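PDB 5BOV: putative epoxide hydrolase protein from Klebsiella pneumoniae subsp. pneumoniae, which is a putative hydrolase of the alpha/beta hydrolase fold, perhaps acting on epoxides or on monoacylglycerols. Local coordinates for residues P80-P85 with A228-Y233; D91-M96 with D117-L122; F181-A186 with D194-K199; P188-S193 with G283-Q288. All blocks are in the same frame, centred on the assembly; numbering follows the deposited sequence.

Contact 1. Residues P80-P85 with A228-Y233; sequences PRNGQP and AKYAGY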
loop_
_atom_site.group_PDB
_atom_site.type_symbol
_atom_site.label_atom_id
_atom_site.label_comp_id
_atom_site.label_asym_id
_atom_site.label_seq_id
_atom_site.Cartn_x
_atom_site.Cartn_y
_atom_site.Cartn_z
ATOM N N PRO A 80 -4.098 -16.944 -10.816
ATOM C CA PRO A 80 -2.740 -16.758 -10.444
ATOM C C PRO A 80 -2.620 -15.825 -9.221
ATOM O O PRO A 80 -3.294 -14.810 -9.129
ATOM C CB PRO A 80 -2.113 -16.079 -11.685
ATOM C CG PRO A 80 -2.889 -16.598 -12.844
ATOM C CD PRO A 80 -4.315 -16.681 -12.250
ATOM N N ARG A 81 -1.759 -16.241 -8.303
ATOM C CA ARG A 81 -1.438 -15.431 -7.093
ATOM C C ARG A 81 -0.405 -14.356 -7.518
ATOM O O ARG A 81 0.798 -14.449 -7.302
ATOM C CB ARG A 81 -0.956 -16.282 -5.947
ATOM C CG ARG A 81 -2.092 -16.801 -5.069
ATOM C CD ARG A 81 -3.163 -17.556 -5.838
ATOM N NE ARG A 81 -4.086 -18.110 -4.876
ATOM C CZ ARG A 81 -5.304 -18.540 -5.144
ATOM N NH1 ARG A 81 -5.768 -18.512 -6.364
ATOM N NH2 ARG A 81 -6.085 -19.061 -4.152
ATOM N N ASN A 82 -0.935 -13.354 -8.213
ATOM C CA ASN A 82 -0.138 -12.378 -8.960
ATOM C C ASN A 82 -0.005 -11.094 -8.157
ATOM O O ASN A 82 -1.022 -10.447 -7.837
ATOM C CB ASN A 82 -0.836 -12.159 -10.305
ATOM C CG ASN A 82 -0.158 -11.108 -11.192
ATOM O OD1 ASN A 82 0.951 -10.645 -10.934
ATOM N ND2 ASN A 82 -0.854 -10.739 -12.229
ATOM N N GLY A 83 1.264 -10.721 -7.873
ATOM C CA GLY A 83 1.583 -9.449 -7.210
ATOM C C GLY A 83 2.014 -8.293 -8.098
ATOM O O GLY A 83 2.526 -7.271 -7.592
ATOM N N GLN A 84 1.669 -8.308 -9.385
ATOM C CA GLN A 84 2.098 -7.166 -10.219
ATOM C C GLN A 84 1.292 -5.904 -9.866
ATOM O O GLN A 84 0.138 -6.000 -9.361
ATOM C CB GLN A 84 1.891 -7.467 -11.702
ATOM C CG GLN A 84 0.486 -7.457 -12.223
ATOM C CD GLN A 84 0.441 -7.824 -13.693
ATOM O OE1 GLN A 84 0.106 -8.974 -14.080
ATOM N NE2 GLN A 84 0.769 -6.845 -14.549
ATOM N N PRO A 85 1.847 -4.738 -10.094
ATOM C CA PRO A 85 1.254 -3.537 -9.507
ATOM C C PRO A 85 -0.158 -3.246 -9.957
ATOM O O PRO A 85 -1.032 -2.878 -9.114
ATOM C CB PRO A 85 2.223 -2.409 -9.918
ATOM C CG PRO A 85 3.558 -3.102 -10.087
ATOM C CD PRO A 85 3.171 -4.436 -10.672
ATOM N N ALA A 228 -1.973 -11.339 -19.019
ATOM C CA ALA A 228 -2.390 -10.644 -20.207
ATOM C C ALA A 228 -3.434 -9.574 -19.971
ATOM O O ALA A 228 -3.380 -8.476 -20.565
ATOM C CB ALA A 228 -2.869 -11.667 -21.246
ATOM N N LYS A 229 -4.365 -9.828 -19.067
ATOM C CA LYS A 229 -5.399 -8.841 -18.809
ATOM C C LYS A 229 -4.935 -7.543 -18.108
ATOM O O LYS A 229 -5.689 -6.575 -18.051
ATOM C CB LYS A 229 -6.575 -9.450 -18.013
ATOM C CG LYS A 229 -6.273 -9.897 -16.605
ATOM C CD LYS A 229 -7.509 -10.571 -16.047
ATOM C CE LYS A 229 -7.398 -10.845 -14.593
ATOM N NZ LYS A 229 -8.600 -11.655 -14.176
ATOM N N TYR A 230 -3.694 -7.562 -17.578
ATOM C CA TYR A 230 -3.135 -6.374 -16.979
ATOM C C TYR A 230 -2.070 -5.716 -17.855
ATOM O O TYR A 230 -1.519 -4.680 -17.467
ATOM C CB TYR A 230 -2.562 -6.720 -15.620
ATOM C CG TYR A 230 -3.625 -7.270 -14.659
ATOM C CD1 TYR A 230 -4.752 -6.552 -14.386
ATOM C CD2 TYR A 230 -3.417 -8.456 -13.981
ATOM C CE1 TYR A 230 -5.733 -7.037 -13.457
ATOM C CE2 TYR A 230 -4.376 -8.947 -13.081
ATOM C CZ TYR A 230 -5.531 -8.233 -12.855
ATOM O OH TYR A 230 -6.505 -8.715 -11.966
ATOM N N ALA A 231 -1.818 -6.290 -19.048
ATOM C CA ALA A 231 -0.660 -5.815 -19.817
ATOM C C ALA A 231 -0.899 -4.400 -20.327
ATOM O O ALA A 231 0.060 -3.592 -20.425
ATOM C CB ALA A 231 -0.377 -6.814 -20.982
ATOM N N GLY A 232 -2.129 -4.068 -20.665
ATOM C CA GLY A 232 -2.480 -2.719 -21.119
ATOM C C GLY A 232 -2.194 -1.668 -20.026
ATOM O O GLY A 232 -1.598 -0.585 -20.295
ATOM N N TYR A 233 -2.601 -1.992 -18.804
ATOM C CA TYR A 233 -2.305 -1.071 -17.720
ATOM C C TYR A 233 -0.818 -0.917 -17.543
ATOM O O TYR A 233 -0.360 0.192 -17.324
ATOM C CB TYR A 233 -2.893 -1.614 -16.431
ATOM C CG TYR A 233 -4.392 -1.860 -16.468
ATOM C CD1 TYR A 233 -5.252 -1.045 -17.162
ATOM C CD2 TYR A 233 -4.932 -2.873 -15.661
ATOM C CE1 TYR A 233 -6.675 -1.274 -17.141
ATOM C CE2 TYR A 233 -6.327 -3.085 -15.617
ATOM C CZ TYR A 233 -7.164 -2.304 -16.344
ATOM O OH TYR A 233 -8.534 -2.507 -16.260
#
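Gln84 OE1 sits 3.6 Å from Tyr230 CD2, at the edge of the ring, and two donors grip it. Asn82 ND2 gives one bond, 2.7 Å to Gln84 OE1. The N-H points almost straight at the oxygen, at 174°, and arrives in the carbonyl plane on a lone pair. The backbone N of Glu227 is the second donor. The other amide atoms are tied as well. Asn82 ND2 also reaches the carboxylate of Glu227, and Gln84 NE2 bonds to Glu234. These bonds should fix the rotation of both amides.

Tyr230 packs against the pair through carbon. Its CB lies 3.5 Å from Gln84 NE2, and the amide and ring planes are 70° apart. Asn82 ND2 approaches the ring obliquely near CD2 and CE2, 3.9 Å from Tyr230 CD2. The aliphatic CG of Lys229 lies over the centre of one ring face. The Tyr230 side chain also touches Ser86, Ala87 and Ala90 of helix 85-98.

Gln84 CG stands between the backbone N and the carbonyl carbon (chi1 73°). The chain then runs extended and carries the amide to Tyr230 CB. The Asn82 amide is also held by a backbone N: OD1 accepts from Gln84 N at 2.9 Å, with the donor well above the carbonyl plane. That bond closes an Asx turn. It ends at Gln84, the N-cap residue of helix 85-98, so the contact joins a helix start of the alpha/beta hydrolase fold to Tyr230, just ahead of helix 231-238.

Contact 2. Residues D91-M96 with D117-L122; sequences DIVHLM and DIVAAL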
loop_
_atom_site.group_PDB
_atom_site.type_symbol
_atom_site.label_atom_id
_atom_site.label_comp_id
_atom_site.label_asym_id
_atom_site.label_seq_id
_atom_site.Cartn_x
_atom_site.Cartn_y
_atom_site.Cartn_z
ATOM N N ASP A 91 -7.943 -4.320 -8.202
ATOM C CA ASP A 91 -8.674 -4.841 -7.065
ATOM C C ASP A 91 -9.427 -3.657 -6.350
ATOM O O ASP A 91 -10.591 -3.775 -5.930
ATOM C CB ASP A 91 -7.780 -5.450 -6.007
ATOM C CG ASP A 91 -7.047 -6.728 -6.430
ATOM O OD1 ASP A 91 -7.610 -7.474 -7.303
ATOM O OD2 ASP A 91 -5.996 -6.990 -5.811
ATOM N N ILE A 92 -8.738 -2.541 -6.198
ATOM C CA ILE A 92 -9.331 -1.410 -5.512
ATOM C C ILE A 92 -10.470 -0.785 -6.274
ATOM O O ILE A 92 -11.502 -0.368 -5.712
ATOM C CB ILE A 92 -8.244 -0.367 -5.042
ATOM C CG1 ILE A 92 -7.261 -1.031 -4.079
ATOM C CG2 ILE A 92 -8.886 0.876 -4.443
ATOM C CD1 ILE A 92 -7.850 -1.861 -2.931
ATOM N N VAL A 93 -10.325 -0.694 -7.594
ATOM C CA VAL A 93 -11.382 -0.175 -8.440
ATOM C C VAL A 93 -12.607 -1.145 -8.368
ATOM O O VAL A 93 -13.738 -0.677 -8.255
ATOM C CB VAL A 93 -10.972 0.045 -9.901
ATOM C CG1 VAL A 93 -12.164 0.452 -10.773
ATOM C CG2 VAL A 93 -9.922 1.104 -9.944
ATOM N N HIS A 94 -12.364 -2.460 -8.427
ATOM C CA HIS A 94 -13.465 -3.412 -8.264
ATOM C C HIS A 94 -14.124 -3.277 -6.893
ATOM O O HIS A 94 -15.378 -3.388 -6.771
ATOM C CB HIS A 94 -12.951 -4.845 -8.416
ATOM C CG HIS A 94 -12.618 -5.203 -9.819
ATOM N ND1 HIS A 94 -13.503 -5.076 -10.877
ATOM C CD2 HIS A 94 -11.513 -5.797 -10.318
ATOM C CE1 HIS A 94 -12.901 -5.501 -11.984
ATOM N NE2 HIS A 94 -11.698 -5.937 -11.673
ATOM N N LEU A 95 -13.335 -3.003 -5.851
ATOM C CA LEU A 95 -13.935 -2.773 -4.498
ATOM C C LEU A 95 -14.799 -1.536 -4.513
ATOM O O LEU A 95 -15.921 -1.536 -3.943
ATOM C CB LEU A 95 -12.804 -2.608 -3.451
ATOM C CG LEU A 95 -13.204 -2.319 -2.040
ATOM C CD1 LEU A 95 -14.032 -3.455 -1.449
ATOM C CD2 LEU A 95 -11.967 -2.035 -1.179
HETATM N N MSE A 96 -14.315 -0.456 -5.127
HETATM C CA MSE A 96 -15.077 0.813 -5.199
HETATM C C MSE A 96 -16.377 0.559 -5.914
HETATM O O MSE A 96 -17.476 0.963 -5.444
HETATM C CB MSE A 96 -14.247 1.910 -5.879
HETATM C CG MSE A 96 -13.168 2.444 -4.908
HETATM SE SE MSE A 96 -12.060 3.720 -5.916
HETATM C CE MSE A 96 -13.340 5.119 -5.749
ATOM N N ASP A 117 -1.394 5.437 -6.170
ATOM C CA ASP A 117 -0.778 6.169 -7.216
ATOM C C ASP A 117 -1.363 5.675 -8.598
ATOM O O ASP A 117 -1.694 6.503 -9.463
ATOM C CB ASP A 117 0.707 6.042 -7.268
ATOM C CG ASP A 117 1.428 6.710 -6.113
ATOM O OD1 ASP A 117 0.795 7.412 -5.288
ATOM O OD2 ASP A 117 2.620 6.386 -6.001
ATOM N N ILE A 118 -1.385 4.356 -8.788
ATOM C CA ILE A 118 -1.866 3.790 -10.018
ATOM C C ILE A 118 -3.351 4.125 -10.232
ATOM O O ILE A 118 -3.723 4.493 -11.381
ATOM C CB ILE A 118 -1.621 2.273 -10.078
ATOM C CG1 ILE A 118 -0.153 2.010 -10.152
ATOM C CG2 ILE A 118 -2.353 1.630 -11.311
ATOM C CD1 ILE A 118 0.229 0.558 -9.880
ATOM N N VAL A 119 -4.185 3.988 -9.216
ATOM C CA VAL A 119 -5.586 4.336 -9.373
ATOM C C VAL A 119 -5.717 5.790 -9.796
ATOM O O VAL A 119 -6.479 6.124 -10.722
ATOM C CB VAL A 119 -6.431 4.044 -8.133
ATOM C CG1 VAL A 119 -7.846 4.361 -8.364
ATOM C CG2 VAL A 119 -6.310 2.577 -7.820
ATOM N N ALA A 120 -4.946 6.690 -9.163
ATOM C CA ALA A 120 -5.016 8.065 -9.496
ATOM C C ALA A 120 -4.530 8.370 -10.898
ATOM O O ALA A 120 -5.039 9.282 -11.547
ATOM C CB ALA A 120 -4.228 8.873 -8.448
ATOM N N ALA A 121 -3.498 7.670 -11.356
ATOM C CA ALA A 121 -2.972 7.922 -12.689
ATOM C C ALA A 121 -3.863 7.364 -13.799
ATOM O O ALA A 121 -4.031 7.993 -14.895
ATOM C CB ALA A 121 -1.571 7.320 -12.761
ATOM N N LEU A 122 -4.406 6.188 -13.598
ATOM C CA LEU A 122 -5.177 5.536 -14.677
ATOM C C LEU A 122 -6.653 5.810 -14.633
ATOM O O LEU A 122 -7.303 5.838 -15.712
ATOM C CB LEU A 122 -4.964 4.024 -14.681
ATOM C CG LEU A 122 -3.509 3.536 -14.819
ATOM C CD1 LEU A 122 -3.485 2.030 -14.907
ATOM C CD2 LEU A 122 -2.783 4.133 -15.998
#
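Val119 reaches from helix 111-122 toward Val93 and Ile92 of helix 85-98. Its CB is still 4.9 Å from Val93 CG2, so the branches do the touching. CG1 stands anti to the backbone N (chi1 -178°), and this turns it to the Val93 side. It meets Val93 CG2 at 4.2 Å. The other branch, Val119 CG2, enters the angle between two neighbours. It lies 4.5 Å from Ile92 CB and 4.4 Å from Val93 CG2. The fork of Val119 therefore rests on two consecutive residues of the facing helix.

The partners behave differently. Ile92 starts out toward Val119, but its end turns away and its side chain also touches Pro64 of strand 59-74. Val93 CG2 is anti to the carbonyl carbon and serves as its touching branch. Val93 also meets Trp123 and Arg126. Val119 is packed further by Ala89 and by Val127 of strand 127-133.

The two helices flank strand 104-108 along the chain. A GxDxG sequence, Gly108 to Gly112, spans the turn from that strand to helix 111-122 and is consistent with the nucleophile elbow of this fold. Ile92 lies near it without touching it.

All the touching atoms are methyl or methine carbons, and none of the gaps is tight. The contact is thus held by dispersion and burial of apolar surface, with little directional preference of its own.

Contact 3. Residues F181-A186 with D194-K199; sequences FIWHQA and DATFAK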
loop_
_atom_site.group_PDB
_atom_site.type_symbol
_atom_site.label_atom_id
_atom_site.label_comp_id
_atom_site.label_asym_id
_atom_site.label_seq_id
_atom_site.Cartn_x
_atom_site.Cartn_y
_atom_site.Cartn_z
ATOM N N PHE A 181 11.827 -8.606 11.397
ATOM C CA PHE A 181 13.112 -8.052 11.092
ATOM C C PHE A 181 13.022 -6.890 10.081
ATOM O O PHE A 181 13.629 -5.836 10.273
ATOM C CB PHE A 181 13.991 -9.211 10.585
ATOM C CG PHE A 181 15.421 -8.845 10.336
ATOM C CD1 PHE A 181 16.332 -8.789 11.365
ATOM C CD2 PHE A 181 15.841 -8.571 9.090
ATOM C CE1 PHE A 181 17.681 -8.471 11.136
ATOM C CE2 PHE A 181 17.134 -8.253 8.833
ATOM C CZ PHE A 181 18.051 -8.146 9.852
ATOM N N ILE A 182 12.187 -7.089 9.062
ATOM C CA ILE A 182 11.961 -6.056 8.118
ATOM C C ILE A 182 11.350 -4.789 8.811
ATOM O O ILE A 182 11.701 -3.659 8.483
ATOM C CB ILE A 182 11.079 -6.533 6.967
ATOM C CG1 ILE A 182 11.843 -7.579 6.090
ATOM C CG2 ILE A 182 10.595 -5.373 6.126
ATOM C CD1 ILE A 182 13.084 -7.045 5.373
ATOM N N TRP A 183 10.368 -4.964 9.706
ATOM C CA TRP A 183 9.809 -3.818 10.362
ATOM C C TRP A 183 10.876 -2.987 11.077
ATOM O O TRP A 183 10.896 -1.774 11.008
ATOM C CB TRP A 183 8.722 -4.227 11.395
ATOM C CG TRP A 183 7.356 -4.538 10.956
ATOM C CD1 TRP A 183 6.987 -5.165 9.838
ATOM C CD2 TRP A 183 6.149 -4.329 11.711
ATOM N NE1 TRP A 183 5.633 -5.318 9.805
ATOM C CE2 TRP A 183 5.101 -4.833 10.960
ATOM C CE3 TRP A 183 5.878 -3.753 12.939
ATOM C CZ2 TRP A 183 3.781 -4.803 11.396
ATOM C CZ3 TRP A 183 4.552 -3.669 13.366
ATOM C CH2 TRP A 183 3.549 -4.192 12.626
ATOM N N HIS A 184 11.770 -3.680 11.760
ATOM C CA HIS A 184 12.850 -2.995 12.528
ATOM C C HIS A 184 13.828 -2.332 11.569
ATOM O O HIS A 184 14.251 -1.239 11.846
ATOM C CB HIS A 184 13.642 -4.004 13.386
ATOM C CG HIS A 184 12.967 -4.421 14.647
ATOM N ND1 HIS A 184 12.506 -3.518 15.590
ATOM C CD2 HIS A 184 12.701 -5.652 15.151
ATOM C CE1 HIS A 184 11.969 -4.167 16.596
ATOM N NE2 HIS A 184 12.111 -5.468 16.381
ATOM N N GLN A 185 14.127 -2.949 10.432
ATOM C CA GLN A 185 15.016 -2.279 9.467
ATOM C C GLN A 185 14.379 -1.014 8.908
ATOM O O GLN A 185 15.053 -0.020 8.605
ATOM C CB GLN A 185 15.324 -3.192 8.302
ATOM C CG GLN A 185 16.305 -4.337 8.608
ATOM C CD GLN A 185 16.833 -4.922 7.264
ATOM O OE1 GLN A 185 16.041 -5.291 6.374
ATOM N NE2 GLN A 185 18.132 -4.925 7.110
ATOM N N ALA A 186 13.087 -1.123 8.616
ATOM C CA ALA A 186 12.381 -0.051 7.869
ATOM C C ALA A 186 12.078 1.118 8.776
ATOM O O ALA A 186 11.972 2.241 8.292
ATOM C CB ALA A 186 11.116 -0.618 7.250
ATOM N N ASP A 194 5.846 -6.221 20.918
ATOM C CA ASP A 194 5.659 -7.530 20.323
ATOM C C ASP A 194 4.232 -7.792 19.924
ATOM O O ASP A 194 3.937 -8.425 18.947
ATOM C CB ASP A 194 6.023 -8.640 21.349
ATOM C CG ASP A 194 7.500 -8.612 21.737
ATOM O OD1 ASP A 194 8.344 -8.221 20.885
ATOM O OD2 ASP A 194 7.844 -9.052 22.828
ATOM N N ALA A 195 3.293 -7.317 20.754
ATOM C CA ALA A 195 1.871 -7.569 20.459
ATOM C C ALA A 195 1.426 -6.792 19.252
ATOM O O ALA A 195 0.609 -7.288 18.515
ATOM C CB ALA A 195 0.973 -7.191 21.652
ATOM N N THR A 196 1.947 -5.606 19.074
ATOM C CA THR A 196 1.629 -4.799 17.905
ATOM C C THR A 196 2.050 -5.560 16.700
ATOM O O THR A 196 1.261 -5.754 15.728
ATOM C CB THR A 196 2.260 -3.399 18.001
ATOM O OG1 THR A 196 1.590 -2.652 19.041
ATOM C CG2 THR A 196 2.147 -2.672 16.713
ATOM N N PHE A 197 3.257 -6.099 16.720
ATOM C CA PHE A 197 3.681 -6.859 15.573
ATOM C C PHE A 197 2.824 -8.089 15.361
ATOM O O PHE A 197 2.395 -8.406 14.254
ATOM C CB PHE A 197 5.182 -7.260 15.655
ATOM C CG PHE A 197 5.582 -8.104 14.547
ATOM C CD1 PHE A 197 5.675 -7.530 13.277
ATOM C CD2 PHE A 197 5.679 -9.475 14.666
ATOM C CE1 PHE A 197 5.951 -8.332 12.211
ATOM C CE2 PHE A 197 5.937 -10.263 13.572
ATOM C CZ PHE A 197 6.046 -9.704 12.345
ATOM N N ALA A 198 2.611 -8.842 16.431
ATOM C CA ALA A 198 1.877 -10.067 16.336
ATOM C C ALA A 198 0.477 -9.949 15.793
ATOM O O ALA A 198 -0.037 -10.825 15.076
ATOM C CB ALA A 198 1.863 -10.780 17.703
ATOM N N LYS A 199 -0.157 -8.835 16.093
ATOM C CA LYS A 199 -1.502 -8.596 15.585
ATOM C C LYS A 199 -1.543 -8.516 14.063
ATOM O O LYS A 199 -2.413 -9.113 13.403
ATOM C CB LYS A 199 -2.082 -7.355 16.201
ATOM C CG LYS A 199 -3.588 -7.231 15.995
ATOM C CD LYS A 199 -4.044 -5.991 16.774
ATOM C CE LYS A 199 -5.540 -5.887 16.995
ATOM N NZ LYS A 199 -5.804 -4.651 17.883
#
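Trp183 and Phe197 form a T-shaped stack between helix 175-186 and helix 194-201. Both helices belong to the helical insertion that follows strand 127-133, the place of the cap in alpha/beta hydrolases. The tight part is the edge of Phe197 set on the Trp183 face. Phe197 CD1 stands over the centre of the indole, 3.6 Å from Trp183 CD2. The ring centroids are 4.9 Å apart and the planes meet at 85°. Phe197 CG is anti to its backbone N (chi1 176°), which swings the ring back toward helix 175-186. Phe197 CE1 lies beside CD1 over the five-membered ring, 3.8 Å from Trp183 CE2. Another edge-to-face partner of Phe197 is His176.

The looser side is at Thr196, which is partly exposed. Its CG2 only brushes Trp183 CZ3 at 4.2 Å. Its hydroxyl is engaged elsewhere, with Ser193 OG. Trp183 itself has further hold, since the ring of Tyr42 stacks on it. At its polar end, Trp183 NE1 lies 3.9 Å from Phe197 CE1 and makes its hydrogen bond with Pro41 O.

Contact 4. Residues P188-S193 with G283-Q288; sequences PQWQFS and GHNPPQ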
loop_
_atom_site.group_PDB
_atom_site.type_symbol
_atom_site.label_atom_id
_atom_site.label_comp_id
_atom_site.label_asym_id
_atom_site.label_seq_id
_atom_site.Cartn_x
_atom_site.Cartn_y
_atom_site.Cartn_z
ATOM N N PRO A 188 13.743 1.984 12.123
ATOM C CA PRO A 188 14.665 1.684 13.252
ATOM C C PRO A 188 14.408 2.372 14.578
ATOM O O PRO A 188 14.807 1.807 15.610
ATOM C CB PRO A 188 16.043 2.149 12.734
ATOM C CG PRO A 188 15.894 2.363 11.332
ATOM C CD PRO A 188 14.440 2.541 10.972
ATOM N N GLN A 189 13.711 3.492 14.593
ATOM C CA GLN A 189 13.389 4.189 15.820
ATOM C C GLN A 189 11.948 3.960 16.281
ATOM O O GLN A 189 11.518 4.527 17.293
ATOM C CB GLN A 189 13.704 5.698 15.654
ATOM C CG GLN A 189 15.184 6.043 15.808
ATOM C CD GLN A 189 16.108 5.514 14.700
ATOM O OE1 GLN A 189 15.957 5.857 13.523
ATOM N NE2 GLN A 189 17.144 4.748 15.090
ATOM N N TRP A 190 11.188 3.095 15.597
ATOM C CA TRP A 190 9.873 2.748 16.077
ATOM C C TRP A 190 9.960 1.616 17.096
ATOM O O TRP A 190 10.223 0.443 16.739
ATOM C CB TRP A 190 9.009 2.322 14.867
ATOM C CG TRP A 190 7.556 1.966 15.205
ATOM C CD1 TRP A 190 6.826 2.409 16.244
ATOM C CD2 TRP A 190 6.656 1.267 14.335
ATOM N NE1 TRP A 190 5.535 1.919 16.157
ATOM C CE2 TRP A 190 5.385 1.266 14.958
ATOM C CE3 TRP A 190 6.807 0.624 13.113
ATOM C CZ2 TRP A 190 4.321 0.535 14.462
ATOM C CZ3 TRP A 190 5.748 -0.050 12.588
ATOM C CH2 TRP A 190 4.467 -0.071 13.276
ATOM N N GLN A 191 9.613 1.927 18.352
ATOM C CA GLN A 191 9.676 0.925 19.397
ATOM C C GLN A 191 8.353 0.177 19.526
ATOM O O GLN A 191 7.696 0.175 20.580
ATOM C CB GLN A 191 10.061 1.645 20.686
ATOM C CG GLN A 191 11.428 2.307 20.630
ATOM C CD GLN A 191 11.736 3.019 21.942
ATOM O OE1 GLN A 191 11.743 4.248 21.989
ATOM N NE2 GLN A 191 11.911 2.273 23.015
ATOM N N PHE A 192 7.937 -0.482 18.445
ATOM C CA PHE A 192 6.724 -1.221 18.441
ATOM C C PHE A 192 6.764 -2.427 19.349
ATOM O O PHE A 192 7.791 -3.087 19.490
ATOM C CB PHE A 192 6.336 -1.681 17.015
ATOM C CG PHE A 192 7.378 -2.561 16.329
ATOM C CD1 PHE A 192 7.349 -3.896 16.506
ATOM C CD2 PHE A 192 8.334 -2.027 15.499
ATOM C CE1 PHE A 192 8.227 -4.726 15.813
ATOM C CE2 PHE A 192 9.187 -2.824 14.837
ATOM C CZ PHE A 192 9.184 -4.171 15.069
ATOM N N SER A 193 5.635 -2.707 19.982
ATOM C CA SER A 193 5.565 -3.810 20.937
ATOM C C SER A 193 5.492 -5.135 20.224
ATOM O O SER A 193 5.071 -5.215 19.043
ATOM C CB SER A 193 4.344 -3.668 21.877
ATOM O OG SER A 193 3.142 -3.877 21.173
ATOM N N GLY A 283 9.311 6.521 10.627
ATOM C CA GLY A 283 9.926 5.690 9.662
ATOM C C GLY A 283 9.081 5.397 8.427
ATOM O O GLY A 283 8.456 6.323 7.843
ATOM N N HIS A 284 9.029 4.143 8.074
ATOM C CA HIS A 284 8.431 3.671 6.862
ATOM C C HIS A 284 6.903 3.560 6.915
ATOM O O HIS A 284 6.251 3.411 5.844
ATOM C CB HIS A 284 9.044 2.314 6.601
ATOM C CG HIS A 284 8.603 1.655 5.352
ATOM N ND1 HIS A 284 8.741 2.227 4.107
ATOM C CD2 HIS A 284 8.134 0.406 5.136
ATOM C CE1 HIS A 284 8.301 1.383 3.183
ATOM N NE2 HIS A 284 7.977 0.265 3.776
ATOM N N ASN A 285 6.333 3.600 8.110
ATOM C CA ASN A 285 4.855 3.452 8.270
ATOM C C ASN A 285 4.241 4.660 9.008
ATOM O O ASN A 285 3.910 4.576 10.190
ATOM C CB ASN A 285 4.574 2.105 8.947
ATOM C CG ASN A 285 3.108 1.761 9.016
ATOM O OD1 ASN A 285 2.217 2.599 8.786
ATOM N ND2 ASN A 285 2.826 0.515 9.359
ATOM N N PRO A 286 4.152 5.807 8.328
ATOM C CA PRO A 286 3.590 6.968 8.969
ATOM C C PRO A 286 2.202 6.807 9.564
ATOM O O PRO A 286 1.941 7.338 10.636
ATOM C CB PRO A 286 3.614 8.020 7.854
ATOM C CG PRO A 286 4.787 7.651 7.026
ATOM C CD PRO A 286 4.748 6.197 6.999
ATOM N N PRO A 287 1.312 6.065 8.875
ATOM C CA PRO A 287 -0.002 6.049 9.567
ATOM C C PRO A 287 0.016 5.309 10.901
ATOM O O PRO A 287 -0.715 5.671 11.812
ATOM C CB PRO A 287 -0.932 5.345 8.593
ATOM C CG PRO A 287 -0.047 4.632 7.590
ATOM C CD PRO A 287 1.250 5.430 7.581
ATOM N N GLN A 288 0.779 4.224 10.967
ATOM C CA GLN A 288 0.791 3.458 12.209
ATOM C C GLN A 288 1.656 4.199 13.266
ATOM O O GLN A 288 1.321 4.173 14.483
ATOM C CB GLN A 288 1.313 2.079 11.995
ATOM C CG GLN A 288 0.803 1.147 13.108
ATOM C CD GLN A 288 0.870 -0.357 12.776
ATOM O OE1 GLN A 288 1.048 -0.776 11.652
ATOM N NE2 GLN A 288 0.693 -1.164 13.826
#
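Trp190 turns one indole face to Phe192 CB, which stands 3.6 Å above the plane near the rim, and presents its six-membered edge to Gln288. The ring of Trp183 meets the same face as Phe192, its plane only about 10° from that of Trp190. At the edge, Trp190 CH2 lies 3.6 Å from Gln288 CD. Gln288 NE2 is close to the ring plane, and the amide is turned 70° against it.

This contact joins the loop between helix 175-186 and helix 194-201, in the cap region, to the loop and short helix 286-289 that follow strand 273-278 of an alpha/beta hydrolase fold. In this fold that second loop usually carries the triad histidine, and its sequence GHNPP is consistent with such a role.

The two side chains cross at about a right angle. Trp190 CG is anti to the backbone N (chi1 -178°), which sends the indole across to Gln288. Gln288 runs extended past it, and its CG lies 3.8 Å from Trp190 CZ2. Its CB adds a looser touch, 4.0 Å from Trp190 CH2.

Asn285 ND2 approaches obliquely, 4.3 Å from Trp190 CH2. Its bond goes to Ser46 OG, and the side chain also touches Phe109. Asn285 is the N-cap of helix 286-289. Its OD1 accepts from Gln288 N at 3.1 Å, the donor lying well out of the carbonyl plane.

The four contacts form two touching pairs. Contacts 1 and 2 meet where Pro85 CB packs on Ile118 CD1 at 3.6 Å and Tyr233 CB on Leu122 CD1 at 4.0 Å. Contact 2 is nested along the chain inside the loop that contact 1 closes. Contacts 3 and 4 have centres about 9 Å apart. They join through Trp183 CZ3 and Trp190 CH2 at 3.6 Å, and their segments alternate along the chain. Contact 2 lies across the chain's centre from contacts 3 and 4, its centre about 27 Å from that of contact 4. Ile92 and Asn285, in contacts 2 and 4, both lie near the probable nucleophile elbow.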